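Local coordinates for protein KLLA0E08119p (Kluyveromyces lactis, PDB 3VA7) that probably carboxylates urea to urea-1-carboxylate with ATP, hydrogencarbonate and biotin, as the urea carboxylase part of a longer bifunctional enzyme, at residues G1132-A1135 with D1136-R1140; D1121-V1124 with A1125-A1129; Q562-Q565 with N566-I569. All coordinates share one frame; numbering follows the deposited sequence.

In the fold
Contacts 1 and 2 are successive helices, 1133-1142 and 1120-1128, whose centres lie 19 Å apart on the same side of the chain's centre; contact 3 is a strand-connecting turn about 61 Å from the centre of contact 1 and 71 Å from that of contact 2. Contact 2 lies at the surface, whereas contact 1 is partly buried, with Ala1135 and Ala1139 turned into the protein. Both helices depend on backbone i to i+4 bonds, but contact 1 adds a salt bridge and an aromatic side chain packed on helix 960-967. Contact 3, also at the surface, has no direct hydrogen bond between its segments: a water joins two carbonyls, and two isoleucines supply the apolar contact.

Contact 1. Residues G1132-A1135 with D1136-R1140; sequences GEKA and DEFAR
Phe1138 packs back along its helix onto Lys1134 and Ala1135. Its CB lies 3.3 Å from Ala1135 O, CG passes beside the carbonyl of Lys1134, and CD2 comes to 3.4 Å from Lys1134 O, which meets the ring obliquely. Further out, CE2 is 4.3 Å from Lys1134 CE, the lysine touching the ring through this carbon near its tip. CZ, at the tip, lies farther from the lysine, and the ring continues into an edge-to-face pair with Phe963. Lys1134 is fully extended, and its NZ forms a salt bridge with Asp966 on the same helix 960-967. These contacts surround the first turns of an alpha helix, with Gly1132 at the N-cap, where its phi of 141° is well suited to glycine. The backbone bonds begin with Asp1136 N to Gly1132 O at 3.3 Å; Phe1138 N to Lys1134 O follows, with an almost straight N-H at 170°. Just before the phenylalanine, Glu1137 has CG anti to the backbone N (chi1 -167°) and bends at chi2 to present its carboxylate to Arg1140. The guanidinium grips it side-on, NH2 to OE1 of Glu1137 at 2.8 Å and NE to OE2 of Glu1137 at 2.9 Å, both oxygens being met on their syn sides and close to the guanidinium plane, although the nitrogens stand clearly out of the carboxylate plane.

Contact 2. Residues D1121-V1124 with A1125-A1129; sequences DSIV and AFQEA
The backbone of residues 1121-1129 winds as an alpha helix in which the amides of Ala1125, Phe1126, Gln1127 and Glu1128 reach back to the carbonyls of Asp1121, Ser1122, Ile1123 and Val1124. This is the body and C-terminal end of helix 1120-1128, a surface helix separated by a short linker from helix 1133-1142. Its last full bond, Glu1128 N to Val1124 O at 2.9 Å, approaches almost along the C=O axis, whereas the bond from Ala1129 N to Ala1125 O is weak at 3.4 Å, as Ala1129 already leaves helical geometry.

Around this backbone the side chains pair four residues apart. Gln1127 and Ile1123 extend from the helix together, flank to flank. The methyl CG2 of Ile1123, placed anti to the backbone N while CG1 sits beside it (chi1 -78°), comes to 3.7 Å from Gln1127 OE1, and the glutamine lays its amide along the isoleucine branch. Phe1126 makes its nearest approach with CB, 3.4 Å from Ser1122 O; with CG anti to the backbone N (chi1 179°), the ring is carried away from the preceding turn. The hydroxyl of Ser1122 is hydrogen-bonded to Arg1005, tying this side of the helix to the rest of the protein. Ala1125 sets its CB against the preceding turn, 3.4 Å from Asp1121 O. The second lengthwise pair joins Val1124 to Glu1128. The glutamate runs outward beside the valine, and OE2 of Glu1128 stops 3.6 Å from CG1 of Val1124.

Contact 3. Residues Q562-Q565 with N566-I569; sequences QIAQ and NEPI
A single water bridges the carbonyl oxygens of Ala564 and Glu567, donating to Ala564 O at 2.4 Å and to Glu567 O at 2.5 Å. Both are shorter than a normal hydrogen bond, so the position of the water is doubtful in detail and no unusual strength should be read from it. The amides of Asn566 and Glu567 also border the water, 2.9 Å from Asn566 N and 2.8 Å from Glu567 N, so that it occupies the inside of a beta turn of residues 564-567. The turn is close to type II: Asn566, at its third position, takes a left-handed backbone conformation with phi 74°. Ala564 O and Glu567 N are 4.2 Å apart, with the water lying between them.

The turn links strand 561-562 to strand 569-571, the outermost strands of two antiparallel sheets in the region assigned to carboxyltransferase subdomains A and B. Outside the bend, Asn566 OD1 is hydrogen-bonded to Ser550 OG, and the backbone of Asn566 bonds to Val549 and Ala649. Glu567, extended beyond CG, brings its carboxylate over the methyl of Ala564, with OE1 of Glu567 3.7 Å from Ala564 CB. At the open end of the turn, Ile563 and Ile569 cross obliquely. Ile569 has CG1 anti to its carbonyl carbon (chi1 -61°), which carries this branch to 3.6 Å between Ile569 CG1 and Ile563 CG1. The branch ends in the methyl CD1 of Ile569, 3.4 Å from Ala564 O, the same carbonyl oxygen that receives the water.

Contact 1. Residues G1132-A1135 with D1136-R1140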
ATOM      1  N   GLY A1132      11.250 -36.856  24.767  1.00 62.08           N
ATOM      2  CA  GLY A1132      11.937 -37.436  25.924  1.00 62.32           C
ATOM      3  C   GLY A1132      11.861 -36.525  27.123  1.00 62.70           C
ATOM      4  O   GLY A1132      11.041 -35.616  27.149  1.00 62.58           O
ATOM      5  N   GLU A1133      12.702 -36.772  28.129  1.00 63.37           N
ATOM      6  CA  GLU A1133      12.696 -35.938  29.343  1.00 63.80           C
ATOM      7  C   GLU A1133      13.153 -34.500  29.055  1.00 62.66           C
ATOM      8  O   GLU A1133      12.670 -33.559  29.686  1.00 62.60           O
ATOM      9  CB  GLU A1133      13.532 -36.556  30.476  1.00 64.38           C
ATOM     10  CG  GLU A1133      12.720 -37.221  31.607  1.00 68.98           C
ATOM     11  CD  GLU A1133      12.640 -38.778  31.507  1.00 75.69           C
ATOM     12  OE1 GLU A1133      13.703 -39.436  31.274  1.00 77.70           O
ATOM     13  OE2 GLU A1133      11.521 -39.343  31.690  1.00 76.18           O
ATOM     14  N   LYS A1134      14.058 -34.339  28.089  1.00 61.46           N
ATOM     15  CA  LYS A1134      14.610 -33.023  27.773  1.00 60.83           C
ATOM     16  C   LYS A1134      13.566 -32.070  27.146  1.00 59.92           C
ATOM     17  O   LYS A1134      13.436 -30.905  27.559  1.00 59.82           O
ATOM     18  CB  LYS A1134      15.837 -33.159  26.874  1.00 60.96           C
ATOM     19  CG  LYS A1134      16.588 -31.854  26.711  1.00 62.10           C
ATOM     20  CD  LYS A1134      17.570 -31.951  25.584  1.00 63.96           C
ATOM     21  CE  LYS A1134      18.457 -30.737  25.519  1.00 65.24           C
ATOM     22  NZ  LYS A1134      19.502 -30.882  24.443  1.00 65.83           N
ATOM     23  N   ALA A1135      12.826 -32.582  26.163  1.00 58.43           N
ATOM     24  CA  ALA A1135      11.699 -31.870  25.584  1.00 56.74           C
ATOM     25  C   ALA A1135      10.617 -31.521  26.623  1.00 55.88           C
ATOM     26  O   ALA A1135      10.019 -30.434  26.569  1.00 55.74           O
ATOM     27  CB  ALA A1135      11.109 -32.688  24.467  1.00 57.07           C
ATOM     28  N   ASP A1136      10.379 -32.427  27.579  1.00 54.08           N
ATOM     29  CA  ASP A1136       9.399 -32.182  28.641  1.00 52.36           C
ATOM     30  C   ASP A1136       9.824 -31.087  29.619  1.00 51.73           C
ATOM     31  O   ASP A1136       8.967 -30.306  30.055  1.00 51.52           O
ATOM     32  CB  ASP A1136       8.993 -33.476  29.379  1.00 52.58           C
ATOM     33  CG  ASP A1136       8.168 -34.435  28.500  1.00 52.25           C
ATOM     34  OD1 ASP A1136       8.281 -35.642  28.696  1.00 51.45           O
ATOM     35  OD2 ASP A1136       7.419 -34.002  27.595  1.00 53.60           O
ATOM     36  N   GLU A1137      11.120 -30.992  29.949  1.00 50.39           N
ATOM     37  CA  GLU A1137      11.565 -29.884  30.809  1.00 49.56           C
ATOM     38  C   GLU A1137      11.314 -28.584  30.054  1.00 48.41           C
ATOM     39  O   GLU A1137      10.751 -27.611  30.596  1.00 47.80           O
ATOM     40  CB  GLU A1137      13.031 -30.051  31.264  1.00 50.33           C
ATOM     41  CG  GLU A1137      13.530 -29.124  32.437  1.00 51.22           C
ATOM     42  CD  GLU A1137      12.590 -29.058  33.672  1.00 54.65           C
ATOM     43  OE1 GLU A1137      12.826 -28.209  34.584  1.00 53.03           O
ATOM     44  OE2 GLU A1137      11.600 -29.836  33.731  1.00 55.08           O
ATOM     45  N   PHE A1138      11.659 -28.597  28.767  1.00 46.88           N
ATOM     46  CA  PHE A1138      11.360 -27.448  27.915  1.00 45.19           C
ATOM     47  C   PHE A1138       9.880 -27.107  27.934  1.00 45.55           C
ATOM     48  O   PHE A1138       9.529 -25.941  28.138  1.00 45.14           O
ATOM     49  CB  PHE A1138      11.828 -27.673  26.481  1.00 44.21           C
ATOM     50  CG  PHE A1138      13.216 -27.157  26.191  1.00 40.94           C
ATOM     51  CD1 PHE A1138      13.484 -25.794  26.197  1.00 38.30           C
ATOM     52  CD2 PHE A1138      14.241 -28.042  25.850  1.00 38.05           C
ATOM     53  CE1 PHE A1138      14.754 -25.316  25.888  1.00 38.13           C
ATOM     54  CE2 PHE A1138      15.521 -27.590  25.550  1.00 38.42           C
ATOM     55  CZ  PHE A1138      15.787 -26.223  25.568  1.00 40.03           C
ATOM     56  N   ALA A1139       9.010 -28.111  27.725  1.00 45.36           N
ATOM     57  CA  ALA A1139       7.546 -27.855  27.737  1.00 45.31           C
ATOM     58  C   ALA A1139       7.120 -27.305  29.081  1.00 45.16           C
ATOM     59  O   ALA A1139       6.237 -26.457  29.156  1.00 45.86           O
ATOM     60  CB  ALA A1139       6.698 -29.116  27.343  1.00 44.28           C
ATOM     61  N   ARG A1140       7.767 -27.757  30.147  1.00 45.42           N
ATOM     62  CA  ARG A1140       7.450 -27.229  31.471  1.00 46.16           C
ATOM     63  C   ARG A1140       7.893 -25.748  31.571  1.00 45.88           C
ATOM     64  O   ARG A1140       7.085 -24.834  31.834  1.00 44.96           O
ATOM     65  CB  ARG A1140       8.088 -28.115  32.545  1.00 46.61           C
ATOM     66  CG  ARG A1140       7.729 -27.742  33.960  1.00 48.32           C
ATOM     67  CD  ARG A1140       8.568 -28.553  34.938  1.00 50.78           C
ATOM     68  NE  ARG A1140       9.885 -27.971  35.229  1.00 52.15           N
ATOM     69  CZ  ARG A1140      10.098 -26.852  35.921  1.00 53.12           C
ATOM     70  NH1 ARG A1140       9.076 -26.131  36.379  1.00 53.69           N
ATOM     71  NH2 ARG A1140      11.343 -26.430  36.121  1.00 53.46           N
TER

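Contact 2. Residues D1121-V1124 with A1125-A1129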
ATOM      1  N   ASP A1121      12.270 -46.679   7.091  1.00 56.07           N
ATOM      2  CA  ASP A1121      13.152 -47.129   8.164  1.00 56.95           C
ATOM      3  C   ASP A1121      13.771 -45.963   8.904  1.00 56.43           C
ATOM      4  O   ASP A1121      13.627 -45.819  10.137  1.00 56.15           O
ATOM      5  CB  ASP A1121      14.243 -48.026   7.567  1.00 57.58           C
ATOM      6  CG  ASP A1121      13.649 -49.196   6.759  1.00 60.38           C
ATOM      7  OD1 ASP A1121      13.474 -50.291   7.376  1.00 59.48           O
ATOM      8  OD2 ASP A1121      13.320 -48.995   5.542  1.00 61.05           O
ATOM      9  N   SER A1122      14.452 -45.140   8.112  1.00 55.67           N
ATOM     10  CA  SER A1122      14.995 -43.870   8.526  1.00 55.09           C
ATOM     11  C   SER A1122      13.939 -42.957   9.168  1.00 55.09           C
ATOM     12  O   SER A1122      14.196 -42.363  10.232  1.00 55.09           O
ATOM     13  CB  SER A1122      15.599 -43.208   7.309  1.00 55.17           C
ATOM     14  OG  SER A1122      16.309 -42.066   7.692  1.00 56.37           O
ATOM     15  N   ILE A1123      12.753 -42.872   8.541  1.00 54.49           N
ATOM     16  CA  ILE A1123      11.635 -42.079   9.086  1.00 53.21           C
ATOM     17  C   ILE A1123      11.273 -42.545  10.494  1.00 54.15           C
ATOM     18  O   ILE A1123      11.178 -41.726  11.414  1.00 54.25           O
ATOM     19  CB  ILE A1123      10.403 -42.084   8.130  1.00 52.46           C
ATOM     20  CG1 ILE A1123      10.619 -41.113   6.974  1.00 49.99           C
ATOM     21  CG2 ILE A1123       9.130 -41.764   8.855  1.00 50.09           C
ATOM     22  CD1 ILE A1123      10.019 -41.577   5.658  1.00 46.19           C
ATOM     23  N   VAL A1124      11.114 -43.857  10.678  1.00 54.77           N
ATOM     24  CA  VAL A1124      10.656 -44.394  11.969  1.00 55.55           C
ATOM     25  C   VAL A1124      11.678 -44.244  13.087  1.00 55.25           C
ATOM     26  O   VAL A1124      11.358 -43.793  14.161  1.00 55.13           O
ATOM     27  CB  VAL A1124      10.184 -45.850  11.837  1.00 56.37           C
ATOM     28  CG1 VAL A1124       9.703 -46.398  13.217  1.00 56.11           C
ATOM     29  CG2 VAL A1124       9.060 -45.935  10.765  1.00 55.57           C
ATOM     30  N   ALA A1125      12.907 -44.635  12.807  1.00 56.05           N
ATOM     31  CA  ALA A1125      14.066 -44.315  13.638  1.00 56.42           C
ATOM     32  C   ALA A1125      14.043 -42.837  14.062  1.00 57.27           C
ATOM     33  O   ALA A1125      14.172 -42.537  15.275  1.00 57.43           O
ATOM     34  CB  ALA A1125      15.343 -44.597  12.868  1.00 55.97           C
ATOM     35  N   PHE A1126      13.895 -41.923  13.081  1.00 56.73           N
ATOM     36  CA  PHE A1126      13.810 -40.493  13.398  1.00 56.40           C
ATOM     37  C   PHE A1126      12.678 -40.179  14.385  1.00 57.08           C
ATOM     38  O   PHE A1126      12.896 -39.478  15.351  1.00 57.46           O
ATOM     39  CB  PHE A1126      13.727 -39.593  12.152  1.00 55.78           C
ATOM     40  CG  PHE A1126      13.605 -38.142  12.487  1.00 54.09           C
ATOM     41  CD1 PHE A1126      14.732 -37.330  12.542  1.00 54.12           C
ATOM     42  CD2 PHE A1126      12.368 -37.591  12.814  1.00 52.25           C
ATOM     43  CE1 PHE A1126      14.622 -35.981  12.904  1.00 53.60           C
ATOM     44  CE2 PHE A1126      12.250 -36.254  13.176  1.00 51.72           C
ATOM     45  CZ  PHE A1126      13.377 -35.451  13.212  1.00 52.82           C
ATOM     46  N   GLN A1127      11.490 -40.735  14.148  1.00 58.40           N
ATOM     47  CA  GLN A1127      10.298 -40.452  14.950  1.00 59.38           C
ATOM     48  C   GLN A1127      10.329 -41.003  16.363  1.00 60.32           C
ATOM     49  O   GLN A1127       9.884 -40.356  17.312  1.00 59.77           O
ATOM     50  CB  GLN A1127       9.053 -40.978  14.242  1.00 59.11           C
ATOM     51  CG  GLN A1127       8.394 -39.950  13.368  1.00 59.86           C
ATOM     52  CD  GLN A1127       7.375 -40.532  12.374  1.00 61.26           C
ATOM     53  OE1 GLN A1127       7.369 -41.728  12.072  1.00 61.25           O
ATOM     54  NE2 GLN A1127       6.518 -39.668  11.856  1.00 60.51           N
ATOM     55  N   GLU A1128      10.830 -42.222  16.500  1.00 62.14           N
ATOM     56  CA  GLU A1128      10.800 -42.895  17.788  1.00 63.74           C
ATOM     57  C   GLU A1128      11.729 -42.132  18.746  1.00 63.11           C
ATOM     58  O   GLU A1128      11.441 -41.998  19.928  1.00 62.70           O
ATOM     59  CB  GLU A1128      11.190 -44.375  17.614  1.00 64.76           C
ATOM     60  CG  GLU A1128      10.299 -45.355  18.410  1.00 69.29           C
ATOM     61  CD  GLU A1128       9.887 -46.622  17.604  1.00 75.30           C
ATOM     62  OE1 GLU A1128       8.835 -47.223  17.940  1.00 77.26           O
ATOM     63  OE2 GLU A1128      10.595 -47.024  16.640  1.00 76.91           O
ATOM     64  N   ALA A1129      12.799 -41.567  18.187  1.00 62.95           N
ATOM     65  CA  ALA A1129      13.830 -40.886  18.956  1.00 62.67           C
ATOM     66  C   ALA A1129      13.646 -39.374  19.088  1.00 62.99           C
ATOM     67  O   ALA A1129      14.641 -38.654  19.172  1.00 63.27           O
ATOM     68  CB  ALA A1129      15.182 -41.168  18.341  1.00 62.23           C
TER

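Contact 3. Residues Q562-Q565 with N566-I569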
ATOM      1  N   GLN A 562     -18.218  25.073  19.325  1.00 50.84           N
ATOM      2  CA  GLN A 562     -18.665  23.680  19.565  1.00 51.05           C
ATOM      3  C   GLN A 562     -19.819  23.263  18.638  1.00 50.75           C
ATOM      4  O   GLN A 562     -20.706  24.051  18.259  1.00 50.62           O
ATOM      5  CB  GLN A 562     -19.051  23.418  21.029  1.00 51.21           C
ATOM      6  CG  GLN A 562     -17.871  23.248  21.979  1.00 53.17           C
ATOM      7  CD  GLN A 562     -17.413  21.780  22.179  1.00 58.55           C
ATOM      8  OE1 GLN A 562     -16.241  21.445  21.933  1.00 59.62           O
ATOM      9  NE2 GLN A 562     -18.327  20.913  22.652  1.00 57.15           N
ATOM     10  N   ILE A 563     -19.763  22.006  18.231  1.00 50.40           N
ATOM     11  CA  ILE A 563     -20.666  21.481  17.219  1.00 49.40           C
ATOM     12  C   ILE A 563     -21.148  20.186  17.867  1.00 48.41           C
ATOM     13  O   ILE A 563     -20.439  19.634  18.743  1.00 48.09           O
ATOM     14  CB  ILE A 563     -19.897  21.375  15.860  1.00 49.70           C
ATOM     15  CG1 ILE A 563     -20.726  21.926  14.703  1.00 52.08           C
ATOM     16  CG2 ILE A 563     -19.298  19.984  15.576  1.00 50.07           C
ATOM     17  CD1 ILE A 563     -20.779  23.468  14.611  1.00 54.56           C
ATOM     18  N   ALA A 564     -22.365  19.755  17.527  1.00 47.29           N
ATOM     19  CA  ALA A 564     -22.972  18.549  18.146  1.00 46.78           C
ATOM     20  C   ALA A 564     -22.586  17.254  17.406  1.00 46.66           C
ATOM     21  O   ALA A 564     -22.411  17.245  16.184  1.00 47.10           O
ATOM     22  CB  ALA A 564     -24.493  18.673  18.216  1.00 45.74           C
ATOM     23  N   GLN A 565     -22.446  16.166  18.150  1.00 46.27           N
ATOM     24  CA  GLN A 565     -22.326  14.836  17.553  1.00 45.33           C
ATOM     25  C   GLN A 565     -23.687  14.335  17.068  1.00 45.38           C
ATOM     26  O   GLN A 565     -24.713  14.729  17.600  1.00 45.70           O
ATOM     27  CB  GLN A 565     -21.717  13.893  18.581  1.00 44.73           C
ATOM     28  CG  GLN A 565     -20.427  14.467  19.162  1.00 44.27           C
ATOM     29  CD  GLN A 565     -19.542  13.423  19.765  1.00 45.35           C
ATOM     30  OE1 GLN A 565     -19.574  12.283  19.339  1.00 46.74           O
ATOM     31  NE2 GLN A 565     -18.738  13.798  20.770  1.00 46.90           N
ATOM     32  N   ASN A 566     -23.703  13.500  16.034  1.00 45.12           N
ATOM     33  CA  ASN A 566     -24.925  12.801  15.582  1.00 44.48           C
ATOM     34  C   ASN A 566     -25.917  13.658  14.867  1.00 44.02           C
ATOM     35  O   ASN A 566     -27.012  13.205  14.562  1.00 43.28           O
ATOM     36  CB  ASN A 566     -25.624  12.043  16.714  1.00 44.05           C
ATOM     37  CG  ASN A 566     -24.677  11.177  17.481  1.00 45.44           C
ATOM     38  OD1 ASN A 566     -23.867  10.458  16.906  1.00 46.53           O
ATOM     39  ND2 ASN A 566     -24.759  11.238  18.795  1.00 48.57           N
ATOM     40  N   GLU A 567     -25.522  14.886  14.575  1.00 44.63           N
ATOM     41  CA  GLU A 567     -26.355  15.817  13.794  1.00 45.59           C
ATOM     42  C   GLU A 567     -25.679  16.177  12.493  1.00 44.94           C
ATOM     43  O   GLU A 567     -24.469  16.223  12.447  1.00 44.25           O
ATOM     44  CB  GLU A 567     -26.649  17.107  14.599  1.00 45.85           C
ATOM     45  CG  GLU A 567     -27.911  17.052  15.424  1.00 48.28           C
ATOM     46  CD  GLU A 567     -27.869  17.976  16.603  1.00 53.84           C
ATOM     47  OE1 GLU A 567     -27.687  19.205  16.350  1.00 55.03           O
ATOM     48  OE2 GLU A 567     -28.016  17.470  17.764  1.00 52.74           O
ATOM     49  N   PRO A 568     -26.455  16.448  11.437  1.00 45.76           N
ATOM     50  CA  PRO A 568     -25.827  16.923  10.202  1.00 46.34           C
ATOM     51  C   PRO A 568     -25.366  18.377  10.308  1.00 48.09           C
ATOM     52  O   PRO A 568     -26.180  19.284  10.271  1.00 49.23           O
ATOM     53  CB  PRO A 568     -26.945  16.798   9.172  1.00 45.63           C
ATOM     54  CG  PRO A 568     -28.217  16.878   9.953  1.00 44.72           C
ATOM     55  CD  PRO A 568     -27.909  16.225  11.273  1.00 45.68           C
ATOM     56  N   ILE A 569     -24.067  18.605  10.418  1.00 49.67           N
ATOM     57  CA  ILE A 569     -23.534  19.955  10.348  1.00 50.57           C
ATOM     58  C   ILE A 569     -23.188  20.405   8.944  1.00 51.51           C
ATOM     59  O   ILE A 569     -22.423  19.739   8.272  1.00 51.36           O
ATOM     60  CB  ILE A 569     -22.303  20.041  11.199  1.00 50.89           C
ATOM     61  CG1 ILE A 569     -22.732  19.722  12.617  1.00 50.91           C
ATOM     62  CG2 ILE A 569     -21.630  21.442  11.070  1.00 49.51           C
ATOM     63  CD1 ILE A 569     -21.931  18.647  13.151  1.00 54.15           C
TER
HETATM   64  O   HOH W   1     -22.872  15.738  14.323  1.00 44.79           O